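Local coordinates for protein 1-deoxy-D-xylulose 5-phosphate reductoisomerase (PDB 4ZQG) that catalyses the rearrangement and NADPH-dependent reduction of 1-deoxy-D-xylulose 5-phosphate to 2-C-methyl-D-erythritol 4-phosphate in the MEP pathway, the step that fosmidomycin blocks, at residues Q68-V73 with T80-G85; G88-A93 with T114-G119; R326-A329 with A335-A338; N343-E348 with K397-A402. All coordinates share one frame; numbering follows the deposited sequence. Where two conformers were deposited one is given.

Contact 1 (Q68-V73 with T80-G85); sequences QLSQKV and TIILSG
S70 and I82 mark the closest approach of the two backbones, with their CA atoms 6.4 Å apart; further along, V73 lies against T80. The helical segment 68-73 runs almost directly against strand 81-84, the N-to-C directions differing by 172° and the axes standing 9.1 Å apart. This is the expected sense when a crossover helix carries the chain back to begin the next parallel strand. No hydrogen bond joins the segments, which leaves cohesion to the side chains.

I82 is the hub. Its CG1 arm lies beside the backbone N and anti to the carbonyl carbon (chi1 -59°), and this divides its two branches between different partners. CG2 meets L69 CD1 at 3.9 Å, the two side chains crossing at a slant, and also lies 3.8 Å from S70 OG. The other arm ends in CD1, which meets V73 CG1 tip to tip at 3.8 Å. With CG1 of V73 anti to its own backbone N (chi1 164°), that methyl also comes within 3.9 Å of T80 O. The S70 hydroxyl touches I82 only by packing, since its hydrogen bond goes to the carbonyl of Y66 in its own helix. T80 OG1 is likewise satisfied by the carbonyl of P56.

Together the segments form the second half of the beta-alpha-beta unit 58-61, 66-75, 81-84, in which strand 81-84 is an edge strand, within this chain, of the Rossmann-type parallel sheet. L69 continues onto I59 of the adjoining strand, V73 packs on L48 of helix 44-54, and L83, directed away from this contact, packs on E91 and I92 of helix 85-93.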
loop_
_atom_site.group_PDB
_atom_site.type_symbol
_atom_site.label_atom_id
_atom_site.label_comp_id
_atom_site.label_asym_id
_atom_site.label_seq_id
_atom_site.Cartn_x
_atom_site.Cartn_y
_atom_site.Cartn_z
ATOM N N GLN A 68 -40.335 10.553 25.494
ATOM C CA GLN A 68 -39.398 10.641 26.614
ATOM C C GLN A 68 -38.220 11.560 26.282
ATOM O O GLN A 68 -37.789 12.358 27.092
ATOM C CB GLN A 68 -38.917 9.249 26.990
ATOM C CG GLN A 68 -37.747 9.194 27.969
ATOM C CD GLN A 68 -37.031 7.839 27.903
ATOM O OE1 GLN A 68 -35.895 7.696 28.349
ATOM N NE2 GLN A 68 -37.682 6.852 27.286
ATOM N N LEU A 69 -37.712 11.461 25.074
ATOM C CA LEU A 69 -36.521 12.189 24.733
ATOM C C LEU A 69 -36.857 13.640 24.530
ATOM O O LEU A 69 -36.045 14.482 24.865
ATOM C CB LEU A 69 -35.872 11.577 23.473
ATOM C CG LEU A 69 -34.389 11.721 23.088
ATOM C CD1 LEU A 69 -34.229 12.478 21.781
ATOM C CD2 LEU A 69 -33.485 12.343 24.151
ATOM N N SER A 70 -38.049 13.921 23.983
ATOM C CA SER A 70 -38.505 15.300 23.785
ATOM C C SER A 70 -38.647 16.045 25.102
ATOM O O SER A 70 -38.275 17.215 25.180
ATOM C CB SER A 70 -39.831 15.375 23.024
ATOM O OG SER A 70 -39.721 14.769 21.731
ATOM N N GLN A 71 -39.162 15.375 26.123
ATOM C CA GLN A 71 -39.260 15.983 27.444
ATOM C C GLN A 71 -37.880 16.373 27.944
ATOM O O GLN A 71 -37.671 17.493 28.405
ATOM C CB GLN A 71 -39.895 15.034 28.451
ATOM C CG GLN A 71 -40.247 15.749 29.733
ATOM C CD GLN A 71 -41.101 16.980 29.456
ATOM O OE1 GLN A 71 -42.232 16.875 28.962
ATOM N NE2 GLN A 71 -40.549 18.151 29.735
ATOM N N LYS A 72 -36.944 15.433 27.837
ATOM C CA LYS A 72 -35.621 15.593 28.373
ATOM C C LYS A 72 -34.804 16.654 27.674
ATOM O O LYS A 72 -33.944 17.306 28.280
ATOM C CB LYS A 72 -34.903 14.248 28.371
ATOM C CG LYS A 72 -35.434 13.305 29.437
ATOM C CD LYS A 72 -34.749 11.949 29.379
ATOM C CE LYS A 72 -35.501 10.918 30.230
ATOM N NZ LYS A 72 -34.804 9.603 30.339
ATOM N N VAL A 73 -35.070 16.828 26.396
ATOM C CA VAL A 73 -34.404 17.856 25.622
ATOM C C VAL A 73 -34.966 19.249 25.964
ATOM O O VAL A 73 -34.199 20.207 26.058
ATOM C CB VAL A 73 -34.504 17.551 24.126
ATOM C CG1 VAL A 73 -34.177 18.762 23.285
ATOM C CG2 VAL A 73 -33.565 16.415 23.783
ATOM N N THR A 80 -32.630 21.916 20.070
ATOM C CA THR A 80 -32.606 20.744 19.206
ATOM C C THR A 80 -33.981 20.212 18.774
ATOM O O THR A 80 -34.813 19.884 19.613
ATOM C CB THR A 80 -31.865 19.591 19.940
ATOM O OG1 THR A 80 -30.632 20.077 20.509
ATOM C CG2 THR A 80 -31.547 18.457 19.000
ATOM N N ILE A 81 -34.183 20.090 17.454
ATOM C CA ILE A 81 -35.357 19.400 16.892
ATOM C C ILE A 81 -35.265 17.881 17.081
ATOM O O ILE A 81 -34.234 17.271 16.760
ATOM C CB ILE A 81 -35.527 19.677 15.389
ATOM C CG1 ILE A 81 -35.755 21.161 15.113
ATOM C CG2 ILE A 81 -36.655 18.819 14.837
ATOM C CD1 ILE A 81 -35.226 21.654 13.790
ATOM N N ILE A 82 -36.334 17.262 17.566
ATOM C CA ILE A 82 -36.331 15.825 17.785
ATOM C C ILE A 82 -37.185 15.209 16.710
ATOM O O ILE A 82 -38.190 15.806 16.317
ATOM C CB ILE A 82 -36.918 15.426 19.132
ATOM C CG1 ILE A 82 -36.131 16.087 20.255
ATOM C CG2 ILE A 82 -36.869 13.927 19.319
ATOM C CD1 ILE A 82 -36.550 17.513 20.536
ATOM N N LEU A 83 -36.758 14.025 16.240
ATOM C CA LEU A 83 -37.399 13.294 15.164
ATOM C C LEU A 83 -37.528 11.849 15.604
ATOM O O LEU A 83 -36.892 11.441 16.562
ATOM C CB LEU A 83 -36.561 13.395 13.904
ATOM C CG LEU A 83 -36.270 14.778 13.342
ATOM C CD1 LEU A 83 -35.491 14.672 12.037
ATOM C CD2 LEU A 83 -37.552 15.554 13.081
ATOM N N SER A 84 -38.338 11.054 14.925
ATOM C CA SER A 84 -38.376 9.629 15.249
ATOM C C SER A 84 -38.525 8.735 14.050
ATOM O O SER A 84 -38.912 9.184 13.002
ATOM C CB SER A 84 -39.516 9.344 16.216
ATOM O OG SER A 84 -40.764 9.486 15.583
ATOM N N GLY A 85 -38.240 7.457 14.236
ATOM C CA GLY A 85 -38.357 6.443 13.170
ATOM C C GLY A 85 -37.669 6.691 11.841
ATOM O O GLY A 85 -36.862 7.601 11.668
#

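Contact 2 (G88-A93 with T114-G119); sequences GLIEIA and TLAAAG
A93 sets its methyl group between two alanines of the facing helix, its CB lying 4.0 Å from A116 CB and 4.1 Å from A117 CB. Beside this trio, I90 brings its CG2 branch to A116 CB at 3.9 Å; with CG1 anti to the carbonyl carbon (chi1 -72°), CG2 is the branch left anti to the backbone N. A backbone contact completes the first shell: the CA-H of A117 approaches A93 O, CA to O 3.5 Å, with an angle of 143° at the hydrogen.

Small side chains let the backbones come close. The CA atoms of A93 and A117 are 4.8 Å apart, and the two segment axes approach to 8.0 Å while running in nearly the same direction, with a signed crossing angle of -27°.

Further out, each helix is seated on the parallel sheet. I92 packs on A10, L12, A37 and T39, with L89 also on T39, consistent with helix 85-93 being seated so that A93 faces its neighbour and I90 lies at the margin. On the partner helix, A117 and A118 rest on I124 of strand 123-126, L115 packs on helix 130-146, and T114 OG1 is hydrogen-bonded to the carbonyl of G110 and to the hydroxyl of S131. E91, directed away from the contact, forms a salt bridge with K58.

Chemically, then, the interface depends on dispersion between methyl groups and one CA-H...O contact. Without a directional side-chain bond, the pairing probably owes its definition to close fit and to the sheet beneath both helices.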
loop_
_atom_site.group_PDB
_atom_site.type_symbol
_atom_site.label_atom_id
_atom_site.label_comp_id
_atom_site.label_asym_id
_atom_site.label_seq_id
_atom_site.Cartn_x
_atom_site.Cartn_y
_atom_site.Cartn_z
ATOM N N GLY A 88 -37.680 10.073 10.339
ATOM C CA GLY A 88 -36.672 10.987 10.867
ATOM C C GLY A 88 -35.307 10.800 10.240
ATOM O O GLY A 88 -34.596 11.758 9.976
ATOM N N LEU A 89 -34.936 9.555 10.003
ATOM C CA LEU A 89 -33.663 9.249 9.411
ATOM C C LEU A 89 -33.601 9.758 7.964
ATOM O O LEU A 89 -32.615 10.363 7.547
ATOM C CB LEU A 89 -33.412 7.743 9.465
ATOM C CG LEU A 89 -33.494 7.091 10.843
ATOM C CD1 LEU A 89 -33.253 5.590 10.774
ATOM C CD2 LEU A 89 -32.520 7.749 11.785
ATOM N N ILE A 90 -34.670 9.545 7.222
ATOM C CA ILE A 90 -34.745 9.980 5.834
ATOM C C ILE A 90 -34.580 11.496 5.769
ATOM O O ILE A 90 -33.831 12.012 4.959
ATOM C CB ILE A 90 -36.064 9.483 5.163
ATOM C CG1 ILE A 90 -35.968 7.964 4.936
ATOM C CG2 ILE A 90 -36.327 10.156 3.816
ATOM C CD1 ILE A 90 -37.310 7.240 5.009
ATOM N N GLU A 91 -35.240 12.192 6.666
ATOM C CA GLU A 91 -35.145 13.628 6.743
ATOM C C GLU A 91 -33.741 14.129 7.004
ATOM O O GLU A 91 -33.285 15.049 6.360
ATOM C CB GLU A 91 -36.057 14.125 7.862
ATOM C CG GLU A 91 -36.313 15.616 7.849
ATOM C CD GLU A 91 -37.214 16.081 9.002
ATOM O OE1 GLU A 91 -38.300 15.462 9.341
ATOM O OE2 GLU A 91 -36.803 17.118 9.556
ATOM N N ILE A 92 -33.070 13.541 7.975
ATOM C CA ILE A 92 -31.721 13.941 8.320
ATOM C C ILE A 92 -30.795 13.620 7.183
ATOM O O ILE A 92 -29.943 14.434 6.827
ATOM C CB ILE A 92 -31.242 13.208 9.570
ATOM C CG1 ILE A 92 -31.760 13.915 10.804
ATOM C CG2 ILE A 92 -29.724 13.162 9.636
ATOM C CD1 ILE A 92 -31.880 12.987 11.986
ATOM N N ALA A 93 -30.970 12.429 6.604
ATOM C CA ALA A 93 -30.140 11.998 5.486
ATOM C C ALA A 93 -30.268 12.849 4.237
ATOM O O ALA A 93 -29.316 12.897 3.461
ATOM C CB ALA A 93 -30.410 10.551 5.149
ATOM N N THR A 114 -29.696 5.367 4.031
ATOM C CA THR A 114 -28.573 5.314 3.106
ATOM C C THR A 114 -29.027 5.722 1.703
ATOM O O THR A 114 -28.380 6.525 1.088
ATOM C CB THR A 114 -27.906 3.946 3.086
ATOM O OG1 THR A 114 -27.519 3.594 4.412
ATOM C CG2 THR A 114 -26.651 3.944 2.159
ATOM N N LEU A 115 -30.162 5.216 1.243
ATOM C CA LEU A 115 -30.689 5.608 -0.037
ATOM C C LEU A 115 -31.068 7.062 -0.112
ATOM O O LEU A 115 -30.755 7.738 -1.097
ATOM C CB LEU A 115 -31.920 4.811 -0.399
ATOM C CG LEU A 115 -31.686 3.382 -0.825
ATOM C CD1 LEU A 115 -33.022 2.670 -0.890
ATOM C CD2 LEU A 115 -31.025 3.313 -2.175
ATOM N N ALA A 116 -31.804 7.531 0.881
ATOM C CA ALA A 116 -32.161 8.951 0.959
ATOM C C ALA A 116 -30.919 9.827 0.795
ATOM O O ALA A 116 -30.932 10.814 0.073
ATOM C CB ALA A 116 -32.848 9.262 2.293
ATOM N N ALA A 117 -29.850 9.459 1.485
ATOM C CA ALA A 117 -28.583 10.171 1.352
ATOM C C ALA A 117 -28.017 10.060 -0.107
ATOM O O ALA A 117 -27.588 11.050 -0.693
ATOM C CB ALA A 117 -27.585 9.655 2.378
ATOM N N ALA A 118 -28.046 8.885 -0.708
ATOM C CA ALA A 118 -27.610 8.789 -2.097
ATOM C C ALA A 118 -28.541 9.606 -2.996
ATOM O O ALA A 118 -28.071 10.329 -3.884
ATOM C CB ALA A 118 -27.520 7.345 -2.546
ATOM N N GLY A 119 -29.842 9.559 -2.715
ATOM C CA GLY A 119 -30.835 10.300 -3.499
ATOM C C GLY A 119 -30.649 11.806 -3.448
ATOM O O GLY A 119 -31.062 12.518 -4.366
#

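Contact 3 (R326-A329 with A335-A338); sequences RYAA and ACIA
A335, the first residue of its segment, faces A328 of the preceding helix with a CA-to-CA separation of 5.0 Å. Their methyl groups touch, CB to CB at 4.0 Å, and the approach is tighter still where A328 CB lies 3.6 Å from A335 O, so the methyl of A328 rests against the backbone of A335. L368 of helix 359-368 packs on both alanines.

C336 follows, and its thiol reaches back across the gap. SG stands beside the backbone N and anti to the carbonyl carbon (chi1 -71°), which places it 3.6 Å from A328 O and 4.0 Å from A329 CA. I237 of helix 230-243 touches both C336 and A329. Beyond C336 the helix packs on helix 387-409 through I337 and A338.

Two consecutive helices, 320-331 and 333-351, thus fold against each other across a very short connection, with alanine and cysteine permitting the close approach. The pair forms part of the helical C-terminal region of this reductoisomerase, its sequence falling in the DXP reductoisomerase C-terminal family.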
loop_
_atom_site.group_PDB
_atom_site.type_symbol
_atom_site.label_atom_id
_atom_site.label_comp_id
_atom_site.label_asym_id
_atom_site.label_seq_id
_atom_site.Cartn_x
_atom_site.Cartn_y
_atom_site.Cartn_z
ATOM N N ARG A 326 -20.188 -16.399 -1.124
ATOM C CA ARG A 326 -19.684 -16.345 -2.483
ATOM C C ARG A 326 -20.765 -16.858 -3.411
ATOM O O ARG A 326 -21.139 -16.193 -4.361
ATOM C CB ARG A 326 -18.367 -17.107 -2.639
ATOM C CG ARG A 326 -17.621 -16.704 -3.911
ATOM C CD ARG A 326 -16.273 -17.393 -4.043
ATOM N NE ARG A 326 -15.329 -16.895 -3.068
ATOM C CZ ARG A 326 -14.663 -15.754 -3.183
ATOM N NH1 ARG A 326 -13.812 -15.386 -2.210
ATOM N NH2 ARG A 326 -14.844 -14.974 -4.247
ATOM N N TYR A 327 -21.307 -18.023 -3.076
ATOM C CA TYR A 327 -22.432 -18.589 -3.787
ATOM C C TYR A 327 -23.507 -17.549 -3.976
ATOM O O TYR A 327 -24.015 -17.366 -5.071
ATOM C CB TYR A 327 -22.943 -19.804 -3.040
ATOM C CG TYR A 327 -24.241 -20.384 -3.574
ATOM C CD1 TYR A 327 -24.419 -20.642 -4.940
ATOM C CD2 TYR A 327 -25.297 -20.703 -2.697
ATOM C CE1 TYR A 327 -25.614 -21.187 -5.413
ATOM C CE2 TYR A 327 -26.477 -21.252 -3.159
ATOM C CZ TYR A 327 -26.638 -21.489 -4.513
ATOM O OH TYR A 327 -27.830 -22.037 -4.950
ATOM N N ALA A 328 -23.825 -16.812 -2.923
ATOM C CA ALA A 328 -24.881 -15.810 -3.008
ATOM C C ALA A 328 -24.451 -14.650 -3.882
ATOM O O ALA A 328 -25.223 -14.162 -4.691
ATOM C CB ALA A 328 -25.288 -15.336 -1.620
ATOM N N ALA A 329 -23.205 -14.213 -3.748
ATOM C CA ALA A 329 -22.724 -13.125 -4.592
ATOM C C ALA A 329 -22.893 -13.439 -6.068
ATOM O O ALA A 329 -23.265 -12.570 -6.833
ATOM C CB ALA A 329 -21.278 -12.827 -4.289
ATOM N N ALA A 335 -30.331 -13.350 -3.677
ATOM C CA ALA A 335 -29.689 -14.340 -2.806
ATOM C C ALA A 335 -28.885 -13.694 -1.716
ATOM O O ALA A 335 -28.612 -14.320 -0.709
ATOM C CB ALA A 335 -28.789 -15.250 -3.603
ATOM N N CYS A 336 -28.440 -12.474 -1.959
ATOM C CA CYS A 336 -27.676 -11.719 -0.965
ATOM C C CYS A 336 -28.536 -11.236 0.187
ATOM O O CYS A 336 -28.092 -11.217 1.338
ATOM C CB CYS A 336 -26.958 -10.554 -1.624
ATOM S SG CYS A 336 -25.604 -11.178 -2.639
ATOM N N ILE A 337 -29.777 -10.891 -0.151
ATOM C CA ILE A 337 -30.818 -10.582 0.802
ATOM C C ILE A 337 -31.179 -11.828 1.584
ATOM O O ILE A 337 -31.110 -11.853 2.800
ATOM C CB ILE A 337 -32.022 -9.991 0.081
ATOM C CG1 ILE A 337 -31.632 -8.611 -0.413
ATOM C CG2 ILE A 337 -33.246 -9.951 1.003
ATOM C CD1 ILE A 337 -32.592 -8.036 -1.412
ATOM N N ALA A 338 -31.532 -12.887 0.887
ATOM C CA ALA A 338 -31.733 -14.146 1.569
ATOM C C ALA A 338 -30.571 -14.328 2.516
ATOM O O ALA A 338 -30.783 -14.617 3.662
ATOM C CB ALA A 338 -31.809 -15.303 0.580
#

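Contact 4 (N343-E348 with K397-A402); sequences NEIAVE and KVRKIA
R399 and E344 join the helices by a salt bridge whose two flat groups do not lie in one plane. The guanidinium offers NH2 to E344 OE1 at 2.7 Å, and the bond is nearly straight, with an N-H...O angle of 168°. The oxygen sits at the guanidinium edge, close to its plane; seen from the other partner, the nitrogen arrives from above the carboxylate, and the two planes are 47° apart. A single strong bond therefore replaces the flat, paired grip of a coplanar bridge, NH1 remaining 3.5 Å from the same OE1.

Both ends are held from behind. R399 NE forms a salt bridge with D395 one turn earlier, which fixes the rotation of the guanidinium, and E344 OE2 accepts a hydrogen bond from N340 and a weak one from the backbone N of A108. A carboxylate shared among such donors would be expected to stay ionised.

I345 sits between the arginine and A402. Its CD1 lies against the aliphatic part of R399, 3.8 Å from CG, in a chain that bends further out, at chi3. The CG2 branch, anti to the backbone N, goes the other way and meets A402 CB at 4.0 Å. One isoleucine thus touches the arginine with one branch and the alanine with the other.

The segment axes approach to 9.4 Å with a signed crossing angle of -46°. Helices 333-351 and 387-409 cross here within the helical C-terminal domain of the family, joined by a hydrophobic contact flanked by an interhelical salt bridge.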
loop_
_atom_site.group_PDB
_atom_site.type_symbol
_atom_site.label_atom_id
_atom_site.label_comp_id
_atom_site.label_asym_id
_atom_site.label_seq_id
_atom_site.Cartn_x
_atom_site.Cartn_y
_atom_site.Cartn_z
ATOM N N ASN A 343 -29.148 -14.493 7.971
ATOM C CA ASN A 343 -28.058 -14.360 8.935
ATOM C C ASN A 343 -28.417 -13.398 10.081
ATOM O O ASN A 343 -28.149 -13.700 11.235
ATOM C CB ASN A 343 -26.779 -13.902 8.199
ATOM C CG ASN A 343 -25.610 -13.611 9.126
ATOM O OD1 ASN A 343 -24.917 -14.539 9.619
ATOM N ND2 ASN A 343 -25.372 -12.308 9.362
ATOM N N GLU A 344 -29.006 -12.247 9.751
ATOM C CA GLU A 344 -29.551 -11.296 10.762
ATOM C C GLU A 344 -30.464 -11.990 11.766
ATOM O O GLU A 344 -30.447 -11.614 12.928
ATOM C CB GLU A 344 -30.322 -10.127 10.111
ATOM C CG GLU A 344 -29.422 -8.947 9.742
ATOM C CD GLU A 344 -30.152 -7.699 9.224
ATOM O OE1 GLU A 344 -31.285 -7.418 9.653
ATOM O OE2 GLU A 344 -29.550 -6.967 8.398
ATOM N N ILE A 345 -31.224 -12.998 11.303
ATOM C CA ILE A 345 -32.148 -13.756 12.132
ATOM C C ILE A 345 -31.416 -14.821 12.917
ATOM O O ILE A 345 -31.710 -15.019 14.080
ATOM C CB ILE A 345 -33.328 -14.396 11.317
ATOM C CG1 ILE A 345 -34.352 -13.337 10.850
ATOM C CG2 ILE A 345 -34.037 -15.492 12.105
ATOM C CD1 ILE A 345 -34.959 -12.452 11.936
ATOM N N ALA A 346 -30.476 -15.534 12.335
ATOM C CA ALA A 346 -29.808 -16.541 13.162
ATOM C C ALA A 346 -28.828 -15.885 14.163
ATOM O O ALA A 346 -28.425 -16.524 15.132
ATOM C CB ALA A 346 -29.128 -17.605 12.316
ATOM N N VAL A 347 -28.493 -14.610 13.967
ATOM C CA VAL A 347 -27.696 -13.868 14.992
ATOM C C VAL A 347 -28.527 -13.409 16.189
ATOM O O VAL A 347 -28.129 -13.662 17.328
ATOM C CB VAL A 347 -26.917 -12.645 14.435
ATOM C CG2 VAL A 347 -25.780 -13.139 13.548
ATOM N N GLU A 348 -29.673 -12.756 15.933
ATOM C CA GLU A 348 -30.614 -12.391 17.004
ATOM C C GLU A 348 -30.848 -13.677 17.793
ATOM O O GLU A 348 -30.912 -13.655 19.019
ATOM C CB GLU A 348 -31.968 -11.838 16.489
ATOM C CG GLU A 348 -31.911 -10.569 15.636
ATOM N N LYS A 397 -40.053 -11.464 4.047
ATOM C CA LYS A 397 -40.231 -12.851 3.700
ATOM C C LYS A 397 -39.138 -13.765 4.249
ATOM O O LYS A 397 -39.425 -14.796 4.854
ATOM C CB LYS A 397 -40.316 -12.982 2.194
ATOM C CG LYS A 397 -40.636 -14.388 1.725
ATOM C CD LYS A 397 -41.019 -14.323 0.267
ATOM C CE LYS A 397 -41.190 -15.707 -0.318
ATOM N NZ LYS A 397 -41.645 -15.613 -1.730
ATOM N N VAL A 398 -37.886 -13.403 4.042
ATOM C CA VAL A 398 -36.805 -14.210 4.590
ATOM C C VAL A 398 -36.868 -14.217 6.110
ATOM O O VAL A 398 -36.631 -15.263 6.751
ATOM C CB VAL A 398 -35.424 -13.703 4.137
ATOM C CG1 VAL A 398 -34.320 -14.519 4.792
ATOM C CG2 VAL A 398 -35.331 -13.800 2.616
ATOM N N ARG A 399 -37.224 -13.062 6.685
ATOM C CA ARG A 399 -37.439 -12.993 8.159
ATOM C C ARG A 399 -38.370 -14.107 8.637
ATOM O O ARG A 399 -37.981 -14.917 9.467
ATOM C CB ARG A 399 -37.888 -11.589 8.625
ATOM C CG ARG A 399 -36.702 -10.712 9.049
ATOM C CD ARG A 399 -37.013 -9.222 9.238
ATOM N NE ARG A 399 -35.939 -8.345 8.730
ATOM C CZ ARG A 399 -34.736 -8.201 9.286
ATOM N NH1 ARG A 399 -34.411 -8.847 10.412
ATOM N NH2 ARG A 399 -33.838 -7.415 8.682
ATOM N N LYS A 400 -39.550 -14.192 8.031
ATOM C CA LYS A 400 -40.532 -15.254 8.346
ATOM C C LYS A 400 -39.943 -16.662 8.185
ATOM O O LYS A 400 -40.031 -17.480 9.094
ATOM C CB LYS A 400 -41.771 -15.098 7.464
ATOM C CG LYS A 400 -42.749 -16.276 7.494
ATOM C CD LYS A 400 -43.257 -16.675 6.106
ATOM C CE LYS A 400 -44.136 -15.587 5.500
ATOM N NZ LYS A 400 -44.357 -15.873 4.061
ATOM N N ILE A 401 -39.310 -16.931 7.032
ATOM C CA ILE A 401 -38.924 -18.297 6.673
ATOM C C ILE A 401 -37.731 -18.753 7.469
ATOM O O ILE A 401 -37.667 -19.907 7.912
ATOM C CB ILE A 401 -38.653 -18.423 5.168
ATOM C CG1 ILE A 401 -39.940 -18.190 4.413
ATOM C CG2 ILE A 401 -38.139 -19.803 4.834
ATOM C CD1 ILE A 401 -39.831 -18.350 2.933
ATOM N N ALA A 402 -36.789 -17.837 7.646
ATOM C CA ALA A 402 -35.658 -18.099 8.502
ATOM C C ALA A 402 -36.129 -18.383 9.932
ATOM O O ALA A 402 -35.693 -19.346 10.540
ATOM C CB ALA A 402 -34.699 -16.909 8.467
#

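Overall arrangement
The four contacts fall into two pairs, one in each terminal region. Contacts 1 and 2, with centres 19 Å apart, belong to the nucleotide-binding Rossmann-type region; strand 81-84 leads straight into helix 85-93, and L83 CD1 packs 4.0 Å from I92 CD1. Contacts 3 and 4, 14 Å between centres, share helix 333-351 and meet where A338 O lies 3.7 Å from V398 CG1. Contacts 2 and 4 come no nearer than about 11 Å between atoms, yet E344 and R399 both reach A108, just ahead of helix 111-120. The bound NAD lies about 8 Å from the E344 side chain and about 11 Å from those of L69 and I90.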